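Local coordinates for protein nicotinate phosphoribosyltransferase (Vibrio cholerae, PDB 4HL7) that probably catalyses the ATP-dependent formation of nicotinate mononucleotide from nicotinate and phosphoribosyl diphosphate, a step in NAD biosynthesis, at residues F179-M184 against T351-D356; T162-L167 against L199-Q204; Q166-I171 against P207-G212; R187-S192 against T213-F218. One frame throughout, in Å; residues are numbered along the deposited sequence.

Contact 1 (F179-M184 against T351-D356); sequences FSLTEM and TFLTND. With SO4 (sulfate ion), chain C.
Glu183 and Leu181, on strand 181-183 of the parallel sheet of a TIM-barrel-like domain, meet Leu353 and Thr354 of the short helix 351-354. The helix directly follows strand 344-349, which pairs with strand 181-183, so the contact links one strand to the short helix that follows its neighbour. Glu183 can be traced outward. Its CB stands 4.2 Å from Leu353 CD1, and CG comes closer, 3.8 Å from the same methyl. CG lies anti to the backbone N (chi1 -171°), and a bend at the next bond (chi2 -83°) turns the carboxylate toward Thr354, whose side chain it meets at about a right angle. There OE2 lies 3.3 Å from the CG2 methyl of Thr354, an apolar neighbour that offers it no hydrogen bond. Its partners are elsewhere: OE2 accepts from Gly185 N and from Gln195 NE2, while OE1 pairs with Thr213 OG1. The buried carboxylate is thus gripped through both oxygens and fixed in rotation. Thr354 OG1 in turn pairs with Gly185 O. Leu181 and Leu353 reach toward each other tip to tip, Leu181 CD2 lying 4.1 Å from Leu353 CD1. At its start helix 351-354 holds a sulfate, probably from the crystallisation liquor, in a position consistent with a phosphate site. Gly350 N also bonds to the ion, and sulfate O2 receives Thr351 N at 3.0 Å (164° at the hydrogen) and Thr351 OG1 at 3.1 Å.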
# COMPACT_ATOMS: atom_id res chain seq x y z
N PHE A 179 -19.11 10.66 -3.66
CA PHE A 179 -18.45 9.35 -3.68
C PHE A 179 -17.31 9.38 -4.73
O PHE A 179 -17.52 9.81 -5.88
CB PHE A 179 -19.44 8.22 -4.00
CG PHE A 179 -18.79 6.85 -4.11
CD1 PHE A 179 -18.36 6.15 -2.94
CD2 PHE A 179 -18.54 6.29 -5.34
CE1 PHE A 179 -17.72 4.92 -3.04
CE2 PHE A 179 -17.95 5.01 -5.46
CZ PHE A 179 -17.51 4.35 -4.29
N SER A 180 -16.12 8.94 -4.33
CA SER A 180 -14.94 8.91 -5.22
C SER A 180 -14.11 7.66 -4.85
O SER A 180 -13.89 7.41 -3.66
CB SER A 180 -14.07 10.10 -4.89
OG SER A 180 -12.92 10.04 -5.71
N LEU A 181 -13.67 6.91 -5.85
CA LEU A 181 -13.05 5.60 -5.61
C LEU A 181 -11.63 5.62 -6.21
O LEU A 181 -11.44 6.04 -7.36
CB LEU A 181 -13.91 4.49 -6.30
CG LEU A 181 -13.47 3.04 -6.12
CD1 LEU A 181 -13.35 2.70 -4.64
CD2 LEU A 181 -14.47 2.08 -6.75
N THR A 182 -10.64 5.24 -5.41
CA THR A 182 -9.29 5.05 -5.94
C THR A 182 -8.97 3.56 -5.83
O THR A 182 -8.98 2.98 -4.72
CB THR A 182 -8.26 5.83 -5.16
OG1 THR A 182 -8.57 7.24 -5.24
CG2 THR A 182 -6.88 5.64 -5.80
N GLU A 183 -8.75 2.90 -6.95
CA GLU A 183 -8.53 1.46 -6.86
C GLU A 183 -7.11 1.18 -6.36
O GLU A 183 -6.17 1.75 -6.86
CB GLU A 183 -8.78 0.85 -8.24
CG GLU A 183 -8.79 -0.66 -8.21
CD GLU A 183 -7.37 -1.30 -8.29
OE1 GLU A 183 -6.39 -0.67 -8.80
OE2 GLU A 183 -7.23 -2.45 -7.82
N MSE A 184 -6.95 0.29 -5.38
CA MSE A 184 -5.65 0.08 -4.74
C MSE A 184 -5.53 -1.38 -4.42
O MSE A 184 -4.96 -1.75 -3.41
CB MSE A 184 -5.44 0.91 -3.44
CG MSE A 184 -5.31 2.38 -3.68
SE MSE A 184 -4.95 3.16 -1.86
CE MSE A 184 -4.95 4.90 -2.62
N THR A 351 -8.67 -5.03 -1.21
CA THR A 351 -9.24 -6.36 -1.12
C THR A 351 -10.71 -6.43 -1.53
O THR A 351 -11.09 -7.32 -2.26
CB THR A 351 -9.06 -6.85 0.36
OG1 THR A 351 -7.65 -6.76 0.70
CG2 THR A 351 -9.46 -8.22 0.50
N PHE A 352 -11.51 -5.48 -1.05
CA PHE A 352 -12.96 -5.49 -1.30
C PHE A 352 -13.22 -5.43 -2.79
O PHE A 352 -14.23 -5.96 -3.26
CB PHE A 352 -13.61 -4.33 -0.59
CG PHE A 352 -15.06 -4.12 -0.91
CD1 PHE A 352 -15.44 -3.20 -1.86
CD2 PHE A 352 -16.07 -4.81 -0.19
CE1 PHE A 352 -16.78 -2.96 -2.13
CE2 PHE A 352 -17.42 -4.56 -0.46
CZ PHE A 352 -17.76 -3.62 -1.42
N LEU A 353 -12.32 -4.81 -3.54
CA LEU A 353 -12.46 -4.75 -5.01
C LEU A 353 -11.90 -5.99 -5.73
O LEU A 353 -12.62 -6.58 -6.56
CB LEU A 353 -11.85 -3.46 -5.64
CG LEU A 353 -12.56 -2.13 -5.29
CD1 LEU A 353 -11.78 -0.95 -5.86
CD2 LEU A 353 -14.01 -2.16 -5.79
N THR A 354 -10.62 -6.32 -5.47
CA THR A 354 -9.86 -7.29 -6.30
C THR A 354 -9.71 -8.68 -5.72
O THR A 354 -9.08 -9.58 -6.34
CB THR A 354 -8.45 -6.74 -6.62
OG1 THR A 354 -7.70 -6.59 -5.41
CG2 THR A 354 -8.52 -5.42 -7.39
N ASN A 355 -10.31 -8.91 -4.54
CA ASN A 355 -10.23 -10.25 -3.96
C ASN A 355 -11.41 -10.54 -3.05
O ASN A 355 -11.25 -10.82 -1.86
CB ASN A 355 -8.92 -10.36 -3.16
CG ASN A 355 -8.45 -11.81 -3.04
OD1 ASN A 355 -9.21 -12.74 -3.24
ND2 ASN A 355 -7.20 -11.99 -2.70
N ASP A 356 -12.59 -10.52 -3.63
CA ASP A 356 -13.82 -10.72 -2.88
C ASP A 356 -14.69 -11.70 -3.67
O ASP A 356 -15.11 -11.41 -4.80
CB ASP A 356 -14.55 -9.38 -2.66
CG ASP A 356 -15.86 -9.56 -1.84
OD1 ASP A 356 -16.59 -8.56 -1.57
OD2 ASP A 356 -16.12 -10.73 -1.46
S SO4 C . -7.64 -2.89 1.72
O1 SO4 C . -8.83 -2.19 1.11
O2 SO4 C . -6.83 -3.73 0.76
O3 SO4 C . -6.86 -1.88 2.47
O4 SO4 C . -8.05 -3.98 2.65

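Contact 2 (T162-L167 against L199-Q204); sequences TKLDQL and LACLKQ
Leu164 of helix 155-174 points its forked end at helix 192-205, where the two methyls find separate partners. CD1 touches the sulfur of Cys201, 3.9 Å from SG, while CD2 meets the CD2 methyl of Leu202 at 4.0 Å. The two leucine side chains run at about a right angle to each other, and their CD2 methyls make the closest approach. Cys201 sets out from its backbone toward helix 155-174, with SG anti to the backbone N (chi1 170°). Leu202 leaves its helix more to the flank, and only its far end swings in to complete the contact. Phe329 of helix 329-339 and Ile206 also pack on Leu164, whereas Leu157 and Leu160, earlier in the same helix as Leu164, continue the interface on Cys201. On Gln166 the side-chain amide folds back on its own helix: NE2 donates to Thr162 O at 3.2 Å from the face opposite to that used by Gln166 N. The two helices precede and follow strand 181-183 in an alpha-beta-alpha succession. Across the contact no hydrogen bond forms; methyls and a thiol bury one another, so cohesion here rests on dispersion and the exclusion of water.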
# COMPACT_ATOMS: atom_id res chain seq x y z
N THR A 162 -23.18 -6.84 -8.50
CA THR A 162 -24.20 -6.74 -7.46
C THR A 162 -23.87 -5.59 -6.49
O THR A 162 -24.75 -4.85 -6.09
CB THR A 162 -24.30 -8.03 -6.66
OG1 THR A 162 -24.61 -9.12 -7.55
CG2 THR A 162 -25.44 -7.93 -5.66
N LYS A 163 -22.61 -5.48 -6.08
CA LYS A 163 -22.20 -4.38 -5.20
C LYS A 163 -22.39 -3.03 -5.91
O LYS A 163 -22.83 -2.02 -5.30
CB LYS A 163 -20.71 -4.53 -4.75
CG LYS A 163 -20.50 -5.78 -3.93
CD LYS A 163 -19.13 -5.96 -3.27
CE LYS A 163 -18.00 -6.07 -4.23
NZ LYS A 163 -16.77 -6.48 -3.38
N LEU A 164 -22.01 -2.97 -7.18
CA LEU A 164 -22.16 -1.71 -7.91
C LEU A 164 -23.64 -1.27 -8.06
O LEU A 164 -23.95 -0.08 -7.88
CB LEU A 164 -21.47 -1.76 -9.26
CG LEU A 164 -19.94 -1.80 -9.20
CD1 LEU A 164 -19.44 -2.05 -10.60
CD2 LEU A 164 -19.33 -0.52 -8.60
N ASP A 165 -24.54 -2.20 -8.39
CA ASP A 165 -25.99 -1.94 -8.33
C ASP A 165 -26.41 -1.33 -6.99
O ASP A 165 -27.10 -0.32 -6.97
CB ASP A 165 -26.81 -3.21 -8.51
CG ASP A 165 -26.72 -3.77 -9.89
OD1 ASP A 165 -27.23 -4.89 -10.04
OD2 ASP A 165 -26.15 -3.11 -10.81
N GLN A 166 -26.00 -1.94 -5.88
CA GLN A 166 -26.43 -1.46 -4.56
C GLN A 166 -25.82 -0.15 -4.16
O GLN A 166 -26.45 0.69 -3.49
CB GLN A 166 -26.22 -2.53 -3.47
CG GLN A 166 -27.12 -3.71 -3.75
CD GLN A 166 -26.91 -4.92 -2.87
OE1 GLN A 166 -27.46 -5.02 -1.77
NE2 GLN A 166 -26.18 -5.89 -3.38
N LEU A 167 -24.57 0.04 -4.55
CA LEU A 167 -23.91 1.35 -4.41
C LEU A 167 -24.67 2.48 -5.15
O LEU A 167 -24.96 3.52 -4.54
CB LEU A 167 -22.49 1.27 -4.99
CG LEU A 167 -21.67 2.58 -5.11
CD1 LEU A 167 -21.29 3.16 -3.73
CD2 LEU A 167 -20.43 2.42 -6.00
N LEU A 199 -11.12 -3.62 -12.94
CA LEU A 199 -10.91 -2.26 -13.37
C LEU A 199 -11.73 -1.94 -14.65
O LEU A 199 -12.33 -0.87 -14.76
CB LEU A 199 -9.38 -1.96 -13.55
CG LEU A 199 -8.63 -1.72 -12.22
CD1 LEU A 199 -7.14 -1.75 -12.47
CD2 LEU A 199 -9.02 -0.33 -11.75
N ALA A 200 -11.73 -2.87 -15.63
CA ALA A 200 -12.54 -2.73 -16.84
C ALA A 200 -14.01 -2.46 -16.49
O ALA A 200 -14.66 -1.60 -17.09
CB ALA A 200 -12.42 -3.97 -17.73
N CYS A 201 -14.53 -3.18 -15.50
CA CYS A 201 -15.93 -3.07 -15.13
C CYS A 201 -16.21 -1.71 -14.45
O CYS A 201 -17.17 -1.01 -14.77
CB CYS A 201 -16.29 -4.25 -14.24
SG CYS A 201 -17.91 -4.18 -13.43
N LEU A 202 -15.35 -1.33 -13.49
CA LEU A 202 -15.46 -0.01 -12.85
C LEU A 202 -15.45 1.10 -13.88
O LEU A 202 -16.28 2.01 -13.83
CB LEU A 202 -14.33 0.20 -11.86
CG LEU A 202 -14.31 -0.74 -10.67
CD1 LEU A 202 -12.99 -0.53 -9.88
CD2 LEU A 202 -15.55 -0.66 -9.78
N LYS A 203 -14.53 1.02 -14.83
CA LYS A 203 -14.46 2.02 -15.85
C LYS A 203 -15.77 2.08 -16.68
O LYS A 203 -16.25 3.16 -17.01
CB LYS A 203 -13.26 1.78 -16.74
CG LYS A 203 -13.33 2.58 -18.03
CD LYS A 203 -11.97 2.86 -18.64
CE LYS A 203 -12.14 3.86 -19.79
NZ LYS A 203 -11.04 3.77 -20.79
N GLN A 204 -16.33 0.91 -16.99
CA GLN A 204 -17.57 0.85 -17.74
C GLN A 204 -18.81 1.29 -16.94
O GLN A 204 -19.68 1.96 -17.48
CB GLN A 204 -17.73 -0.52 -18.35
CG GLN A 204 -19.13 -0.78 -18.89
CD GLN A 204 -19.44 -2.26 -18.91
OE1 GLN A 204 -18.85 -3.01 -19.70
NE2 GLN A 204 -20.34 -2.70 -18.02

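Contact 3 (Q166-I171 against P207-G212); sequences QLKAEI and PQWVLG
Trp209 sets its CG beside its own backbone N (chi1 -60°) and Ile171 does the same with CG1 (chi1 -80°), and indole and isoleucine approach each other from opposite directions. The CD1 methyl of Ile171 settles over one face of the indole in a CH-pi contact, 3.7 Å from the centroid of the Trp209 six-membered ring and 17° off its normal. The second branch follows it: Ile171 CG2 lies 3.7 Å from Trp209 CZ2, so both methyls of the isoleucine bear on the benzene half. Lys168 comes to the rim instead, its CG 3.9 Å from Trp209 CZ3 and near the ring plane. Beyond that point the lysine chain bends at chi3 and carries NZ off to Glu205 O, at the C-terminal end of helix 192-205; the aliphatic part packs while the ammonium end binds elsewhere. Leu167 adds a looser apolar touch, CD2 to Trp209 CE3 at 4.4 Å. The opposite face of the indole is covered from within its own segment, where Gln208 NE2 sits 3.6 Å above the ring plane. The ring thus has an aliphatic side chain over one face and an amide over the other, although the residue is not fully buried. The backbone of Trp209 bonds to Leu181, joining this turn to strand 181-183, and Leu333 of helix 329-339 packs on Leu167 and Ile171. The indole thus lies between helix 155-174 and the start of strand 210-213, just after helix 192-205 has ended.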
# COMPACT_ATOMS: atom_id res chain seq x y z
N GLN A 166 -26.00 -1.94 -5.88
CA GLN A 166 -26.43 -1.46 -4.56
C GLN A 166 -25.82 -0.15 -4.16
O GLN A 166 -26.45 0.69 -3.49
CB GLN A 166 -26.22 -2.53 -3.47
CG GLN A 166 -27.12 -3.71 -3.75
CD GLN A 166 -26.91 -4.92 -2.87
OE1 GLN A 166 -27.46 -5.02 -1.77
NE2 GLN A 166 -26.18 -5.89 -3.38
N LEU A 167 -24.57 0.04 -4.55
CA LEU A 167 -23.91 1.35 -4.41
C LEU A 167 -24.67 2.48 -5.15
O LEU A 167 -24.96 3.52 -4.54
CB LEU A 167 -22.49 1.27 -4.99
CG LEU A 167 -21.67 2.58 -5.11
CD1 LEU A 167 -21.29 3.16 -3.73
CD2 LEU A 167 -20.43 2.42 -6.00
N LYS A 168 -24.93 2.28 -6.44
CA LYS A 168 -25.68 3.27 -7.25
C LYS A 168 -27.06 3.61 -6.61
O LYS A 168 -27.45 4.82 -6.45
CB LYS A 168 -25.90 2.74 -8.67
CG LYS A 168 -24.68 2.87 -9.59
CD LYS A 168 -24.96 2.15 -10.93
CE LYS A 168 -24.26 2.83 -12.09
NZ LYS A 168 -24.00 1.90 -13.24
N ALA A 169 -27.74 2.55 -6.16
CA ALA A 169 -29.06 2.65 -5.58
C ALA A 169 -29.03 3.50 -4.32
O ALA A 169 -29.88 4.40 -4.14
CB ALA A 169 -29.65 1.26 -5.30
N GLU A 170 -28.06 3.24 -3.45
CA GLU A 170 -27.88 4.02 -2.23
C GLU A 170 -27.41 5.44 -2.47
O GLU A 170 -27.88 6.36 -1.78
CB GLU A 170 -26.93 3.30 -1.23
CG GLU A 170 -27.64 2.14 -0.53
CD GLU A 170 -28.82 2.60 0.31
OE1 GLU A 170 -29.96 2.61 -0.20
OE2 GLU A 170 -28.61 2.99 1.48
N ILE A 171 -26.58 5.65 -3.49
CA ILE A 171 -26.15 6.99 -3.87
C ILE A 171 -27.33 7.85 -4.33
O ILE A 171 -27.46 8.98 -3.86
CB ILE A 171 -25.00 6.94 -4.90
CG1 ILE A 171 -23.68 6.65 -4.13
CG2 ILE A 171 -24.81 8.28 -5.64
CD1 ILE A 171 -22.50 6.36 -5.09
N PRO A 207 -17.62 5.29 -14.26
CA PRO A 207 -16.47 6.14 -14.65
C PRO A 207 -16.45 7.49 -13.94
O PRO A 207 -15.37 8.06 -13.65
CB PRO A 207 -16.67 6.34 -16.15
CG PRO A 207 -18.12 6.09 -16.38
CD PRO A 207 -18.45 4.94 -15.43
N GLN A 208 -17.63 8.02 -13.65
CA GLN A 208 -17.76 9.34 -13.07
C GLN A 208 -17.28 9.38 -11.63
O GLN A 208 -17.06 10.44 -11.07
CB GLN A 208 -19.22 9.81 -13.11
CG GLN A 208 -20.15 9.02 -12.18
CD GLN A 208 -20.80 7.80 -12.82
OE1 GLN A 208 -20.26 7.19 -13.74
NE2 GLN A 208 -21.96 7.42 -12.30
N TRP A 209 -17.17 8.21 -11.00
CA TRP A 209 -16.71 8.11 -9.64
C TRP A 209 -15.33 7.53 -9.45
O TRP A 209 -14.88 7.46 -8.33
CB TRP A 209 -17.67 7.33 -8.79
CG TRP A 209 -19.03 7.95 -8.76
CD1 TRP A 209 -19.35 9.32 -8.73
CD2 TRP A 209 -20.31 7.26 -8.72
NE1 TRP A 209 -20.71 9.49 -8.71
CE2 TRP A 209 -21.33 8.29 -8.67
CE3 TRP A 209 -20.69 5.93 -8.69
CZ2 TRP A 209 -22.68 7.97 -8.66
CZ3 TRP A 209 -22.06 5.62 -8.65
CH2 TRP A 209 -23.03 6.62 -8.63
N VAL A 210 -14.64 7.18 -10.51
CA VAL A 210 -13.31 6.59 -10.37
C VAL A 210 -12.25 7.70 -10.45
O VAL A 210 -12.09 8.32 -11.50
CB VAL A 210 -13.09 5.49 -11.47
CG1 VAL A 210 -11.62 5.03 -11.51
CG2 VAL A 210 -14.05 4.31 -11.25
N LEU A 211 -11.58 8.02 -9.33
CA LEU A 211 -10.51 9.03 -9.35
C LEU A 211 -9.31 8.50 -10.11
O LEU A 211 -8.70 9.22 -10.92
CB LEU A 211 -10.16 9.46 -7.91
CG LEU A 211 -8.98 10.42 -7.77
CD1 LEU A 211 -9.42 11.74 -8.44
CD2 LEU A 211 -8.63 10.54 -6.28
N GLY A 212 -9.03 7.21 -9.93
CA GLY A 212 -7.92 6.56 -10.67
C GLY A 212 -7.56 5.21 -10.02
O GLY A 212 -8.37 4.61 -9.31

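Contact 4 (R187-S192 against T213-F218); sequences RRRFSS and TSNYHF
Arg189 brings NH1 up to the edge of the Phe218 ring, 3.9 Å from CE2 and near the ring plane, with the guanidinium and ring planes 67° apart. The same nitrogen lies 3.9 Å from Asn215 ND2. Here the two flat groups are closer to parallel, 27° apart, although the side chains cross at about a right angle. Ser192 completes the first shell, its carbonyl O 3.6 Å from Phe218 CZ. Ser192 CB also covers the arginine, resting 3.4 Å above the guanidinium plane, over the centre of the group. The polar partners that hold the buried cation lie outside the contact, NH1 forming a salt bridge with Asp18 and a hydrogen bond with Gln195 OE1. Asn215 is fixed by its role as N-cap: OD1 accepts Phe218 N at 2.9 Å, with the donor lying 36° out of the carbonyl plane. One step further back, Thr213 OG1 accepts Asn215 N at 3.1 Å in an ST turn. His217 CD2 lies over one face of the phenylalanine. Ser191 is the N-cap of helix 192-205, as Asn215 is of helix 216-222. Two such capped starts, each on a loop leaving a parallel strand, belong to the beta-alpha loops of a TIM-barrel-like fold.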
# COMPACT_ATOMS: atom_id res chain seq x y z
N ARG A 187 -1.80 -5.31 -4.55
CA ARG A 187 -0.99 -6.15 -3.63
C ARG A 187 -1.71 -7.38 -3.12
O ARG A 187 -1.07 -8.41 -2.84
CB ARG A 187 -0.45 -5.36 -2.44
CG ARG A 187 -1.52 -4.78 -1.49
CD ARG A 187 -0.89 -3.82 -0.50
NE ARG A 187 -0.15 -2.77 -1.17
CZ ARG A 187 0.99 -2.25 -0.71
NH1 ARG A 187 1.48 -2.73 0.42
NH2 ARG A 187 1.64 -1.30 -1.40
N ARG A 188 -3.05 -7.32 -3.06
CA ARG A 188 -3.75 -8.56 -2.60
C ARG A 188 -4.82 -9.04 -3.56
O ARG A 188 -5.82 -9.64 -3.17
CB ARG A 188 -4.28 -8.44 -1.16
CG ARG A 188 -3.24 -8.69 -0.06
CD ARG A 188 -3.78 -8.14 1.28
NE ARG A 188 -2.76 -7.88 2.31
CZ ARG A 188 -2.27 -6.67 2.64
NH1 ARG A 188 -2.64 -5.56 1.98
NH2 ARG A 188 -1.37 -6.58 3.64
N ARG A 189 -4.57 -8.83 -4.85
CA ARG A 189 -5.55 -9.28 -5.85
C ARG A 189 -5.66 -10.79 -5.87
O ARG A 189 -4.70 -11.51 -5.57
CB ARG A 189 -5.20 -8.79 -7.25
CG ARG A 189 -3.85 -9.32 -7.80
CD ARG A 189 -3.37 -8.34 -8.83
NE ARG A 189 -2.14 -8.86 -9.43
CZ ARG A 189 -1.38 -8.16 -10.26
NH1 ARG A 189 -1.76 -6.93 -10.64
NH2 ARG A 189 -0.26 -8.73 -10.76
N PHE A 190 -6.83 -11.30 -6.28
CA PHE A 190 -6.98 -12.73 -6.47
C PHE A 190 -6.00 -13.20 -7.60
O PHE A 190 -5.38 -14.26 -7.49
CB PHE A 190 -8.42 -13.05 -6.90
CG PHE A 190 -8.69 -14.53 -7.10
CD1 PHE A 190 -9.10 -15.34 -6.02
CD2 PHE A 190 -8.59 -15.11 -8.36
CE1 PHE A 190 -9.32 -16.68 -6.21
CE2 PHE A 190 -8.82 -16.48 -8.55
CZ PHE A 190 -9.19 -17.26 -7.46
N SER A 191 -5.91 -12.38 -8.66
CA SER A 191 -5.07 -12.66 -9.81
C SER A 191 -4.97 -11.36 -10.61
O SER A 191 -5.80 -10.47 -10.43
CB SER A 191 -5.64 -13.81 -10.67
OG SER A 191 -6.85 -13.40 -11.30
N SER A 192 -3.96 -11.22 -11.46
CA SER A 192 -3.87 -10.02 -12.31
C SER A 192 -5.08 -9.95 -13.29
O SER A 192 -5.55 -8.83 -13.62
CB SER A 192 -2.51 -9.96 -13.05
OG SER A 192 -2.33 -11.11 -13.84
N THR A 213 -6.34 4.77 -10.27
CA THR A 213 -5.86 3.46 -9.74
C THR A 213 -4.42 3.64 -9.33
O THR A 213 -3.71 4.46 -9.91
CB THR A 213 -5.96 2.36 -10.83
OG1 THR A 213 -5.32 1.19 -10.35
CG2 THR A 213 -5.29 2.77 -12.14
N SER A 214 -3.99 2.91 -8.30
CA SER A 214 -2.57 2.97 -7.94
C SER A 214 -1.69 2.16 -8.90
O SER A 214 -0.49 2.33 -8.88
CB SER A 214 -2.35 2.46 -6.51
OG SER A 214 -2.75 1.10 -6.47
N ASN A 215 -2.28 1.30 -9.74
CA ASN A 215 -1.50 0.44 -10.59
C ASN A 215 -1.09 1.17 -11.92
O ASN A 215 -1.95 1.50 -12.72
CB ASN A 215 -2.31 -0.83 -10.86
CG ASN A 215 -1.50 -1.90 -11.58
OD1 ASN A 215 -1.02 -1.68 -12.69
ND2 ASN A 215 -1.29 -3.03 -10.92
N TYR A 216 0.22 1.37 -12.14
CA TYR A 216 0.68 2.09 -13.35
C TYR A 216 0.29 1.31 -14.61
O TYR A 216 -0.18 1.90 -15.64
CB TYR A 216 2.23 2.27 -13.33
CG TYR A 216 2.69 3.62 -12.79
CD1 TYR A 216 2.04 4.79 -13.16
CD2 TYR A 216 3.80 3.71 -11.93
CE1 TYR A 216 2.46 6.05 -12.68
CE2 TYR A 216 4.25 4.95 -11.45
CZ TYR A 216 3.60 6.13 -11.86
OH TYR A 216 4.02 7.38 -11.36
N HIS A 217 0.51 0.01 -14.59
CA HIS A 217 0.21 -0.82 -15.77
C HIS A 217 -1.23 -0.73 -16.22
O HIS A 217 -1.53 -0.59 -17.45
CB HIS A 217 0.57 -2.28 -15.49
CG HIS A 217 0.36 -3.20 -16.68
ND1 HIS A 217 1.33 -3.48 -17.55
CD2 HIS A 217 -0.77 -3.87 -17.12
CE1 HIS A 217 0.86 -4.30 -18.50
NE2 HIS A 217 -0.42 -4.55 -18.24
N PHE A 218 -2.14 -0.79 -15.26
CA PHE A 218 -3.59 -0.73 -15.56
C PHE A 218 -4.04 0.72 -15.75
O PHE A 218 -4.98 0.95 -16.49
CB PHE A 218 -4.40 -1.46 -14.46
CG PHE A 218 -4.27 -2.96 -14.52
CD1 PHE A 218 -4.45 -3.64 -15.73
CD2 PHE A 218 -3.92 -3.71 -13.37
CE1 PHE A 218 -4.24 -5.03 -15.83
CE2 PHE A 218 -3.75 -5.08 -13.45
CZ PHE A 218 -3.90 -5.75 -14.67

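How the contacts relate
Helix 155-174 comes first and sends out two contacts from overlapping segments that share Gln166 and Leu167: contact 2 closes a loop onto helix 192-205, and contact 3 a slightly longer one onto the start of strand 210-213. Contact 1 begins between their two ends, on strand 181-183, and crosses both; its long loop closes only at helix 351-354. Contact 4 joins the loops after strands 181-183 and 210-213, is nested inside contact 1 and crosses contacts 2 and 3. Lys163 in helix 155-174 also bonds to Phe352 and Asp356, bringing contacts 1 and 2 together. Contacts 2 and 3 join outer helices and strand start; contact 1 joins a strand to the short helix after its neighbour.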